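Local coordinates for UDP-galactopyranose mutase (Deinococcus radiodurans, PDB 3HDQ), which probably interconverts UDP-galactopyranose and UDP-galactofuranose as an FAD-dependent mutase, and is captured here in its oxidized form with substrate bound, at residues Gly178-Arg181 with Asp187-Glu190. Numbering follows the deposited sequence.
Sequences GYTR and DPSE. With GDU (galactose-uridine-5'-diphosphate), chain K.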
# COMPACT_ATOMS: atom_id res chain seq x y z
N GLY A 178 -16.68 34.22 6.41
CA GLY A 178 -17.18 33.34 5.36
C GLY A 178 -16.57 31.94 5.38
O GLY A 178 -17.27 30.94 5.20
N TYR A 179 -15.26 31.86 5.60
CA TYR A 179 -14.55 30.58 5.59
C TYR A 179 -15.07 29.70 6.73
O TYR A 179 -15.44 28.53 6.53
CB TYR A 179 -13.04 30.79 5.75
CG TYR A 179 -12.24 29.52 5.57
CD1 TYR A 179 -11.57 29.27 4.38
CD2 TYR A 179 -12.16 28.57 6.59
CE1 TYR A 179 -10.84 28.11 4.20
CE2 TYR A 179 -11.43 27.40 6.41
CZ TYR A 179 -10.77 27.19 5.21
OH TYR A 179 -10.03 26.05 5.02
N THR A 180 -15.09 30.30 7.92
CA THR A 180 -15.56 29.65 9.13
C THR A 180 -17.01 29.16 9.00
O THR A 180 -17.29 27.99 9.27
CB THR A 180 -15.40 30.58 10.34
OG1 THR A 180 -14.03 31.02 10.40
CG2 THR A 180 -15.76 29.86 11.63
N ARG A 181 -17.91 30.03 8.56
CA ARG A 181 -19.30 29.64 8.37
C ARG A 181 -19.38 28.43 7.46
O ARG A 181 -20.12 27.48 7.73
CB ARG A 181 -20.13 30.78 7.77
CG ARG A 181 -20.37 31.95 8.74
CD ARG A 181 -21.21 33.09 8.11
NE ARG A 181 -21.53 34.10 9.11
CZ ARG A 181 -22.30 35.17 8.89
NH1 ARG A 181 -22.82 35.38 7.69
NH2 ARG A 181 -22.54 36.03 9.88
N ASP A 187 -21.31 30.27 12.74
CA ASP A 187 -20.65 31.57 12.73
C ASP A 187 -19.52 31.50 13.75
O ASP A 187 -19.61 30.75 14.72
CB ASP A 187 -21.62 32.69 13.13
CG ASP A 187 -21.00 34.08 13.02
OD1 ASP A 187 -21.06 34.67 11.92
OD2 ASP A 187 -20.47 34.59 14.03
N PRO A 188 -18.43 32.26 13.52
CA PRO A 188 -17.33 32.31 14.48
C PRO A 188 -17.78 32.70 15.89
O PRO A 188 -17.09 32.40 16.85
CB PRO A 188 -16.42 33.40 13.91
CG PRO A 188 -16.67 33.37 12.46
CD PRO A 188 -18.13 33.02 12.30
N SER A 189 -18.91 33.39 16.00
CA SER A 189 -19.45 33.74 17.32
C SER A 189 -19.81 32.47 18.11
O SER A 189 -19.77 32.47 19.34
CB SER A 189 -20.66 34.66 17.21
OG SER A 189 -21.71 34.04 16.47
N GLU A 190 -20.14 31.40 17.38
CA GLU A 190 -20.54 30.13 17.99
C GLU A 190 -19.39 29.14 18.20
O GLU A 190 -19.63 27.98 18.53
CB GLU A 190 -21.64 29.48 17.15
CG GLU A 190 -22.90 30.34 16.98
CD GLU A 190 -23.80 29.83 15.86
OE1 GLU A 190 -23.38 29.90 14.68
OE2 GLU A 190 -24.92 29.37 16.17
N1 GDU K . -9.66 30.13 8.88
C2 GDU K . -10.19 30.96 8.10
N3 GDU K . -9.94 31.44 6.96
C4 GDU K . -8.82 30.94 6.42
C5 GDU K . -8.05 29.94 7.19
C6 GDU K . -8.52 29.57 8.40
O2 GDU K . -11.40 31.49 8.64
O4 GDU K . -8.45 31.29 5.29
C1D GDU K . -10.22 29.75 10.15
C2D GDU K . -11.34 28.69 10.17
O2D GDU K . -12.20 28.82 11.30
C3D GDU K . -10.53 27.42 10.21
C4D GDU K . -9.52 27.82 11.29
O4D GDU K . -9.24 29.20 11.06
O3D GDU K . -11.33 26.30 10.57
C5D GDU K . -8.33 26.89 11.48
O5D GDU K . -7.63 26.95 10.22
PA GDU K . -6.80 25.72 9.64
O1A GDU K . -5.96 26.23 8.52
O2A GDU K . -5.93 25.22 10.71
O3A GDU K . -7.78 24.63 9.02
PB GDU K . -7.40 23.10 8.93
O1B GDU K . -8.64 22.53 8.33
O2B GDU K . -7.16 22.38 10.20
O3B GDU K . -6.22 22.79 7.89
C1' GDU K . -5.34 21.66 7.69
C2' GDU K . -4.14 21.78 8.65
C3' GDU K . -3.62 23.23 8.50
C4' GDU K . -2.99 23.36 7.08
C5' GDU K . -4.05 22.90 6.03
C6' GDU K . -3.46 22.70 4.60
O2' GDU K . -4.51 21.43 10.00
O3' GDU K . -2.67 23.50 9.56
O4' GDU K . -1.81 22.54 7.03
O5' GDU K . -4.87 21.73 6.32
O6' GDU K . -3.71 23.84 3.74
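R181, near the C-terminal end of helix 159-184, and D187, in the loop that follows, are joined by a salt bridge made side-on. R181 NE and NH2 both donate to the single oxygen D187 OD1, NH2 at 2.9 Å. OD1 lies in the guanidinium plane, but the carboxylate is turned 56° against it; NE meets the anti lone pair of OD1, whereas NH2 arrives nearly along its C-O axis. An arginine chain extended from CG to NE (chi2 -180°) carries the guanidinium alongside D187, the two side chains pointing the same way.

The other carboxylate oxygen is committed to its own loop. S189 N donates to D187 OD2 at 2.8 Å, closing an Asx turn, and S189 OG donates to the same oxygen from the opposite face of the carboxylate plane. With two hydrogen bonds to each oxygen, rotation of the group is restrained. Replacing D187 by an alanine would probably leave R181 without its anionic mate, and S189 N and OG without their shared acceptor, so that the loop is less firmly tied to the helix end. The E190 carboxylate reaches back to accept from D187 N at OE1, and E190 N donates to D187 O.

The T180 methyl, CG2, meets P188 CG at 3.7 Å, and Y172 of the same helix also touches the proline. With CG2 directed at the proline, T180 OG1 accepts a 3.0 Å hydrogen bond from the ribose hydroxyl O2D of GDU, while also bonding F176 O one helical turn back. The preceding residue, Y179, lays one ring face against the uracil, Y179 CG 3.3 Å from GDU N3. An Asx turn leading into the 3-10 segment 188-190 is thus tied by a salt bridge to the end of helix 159-184, at the uridine end of the substrate pocket.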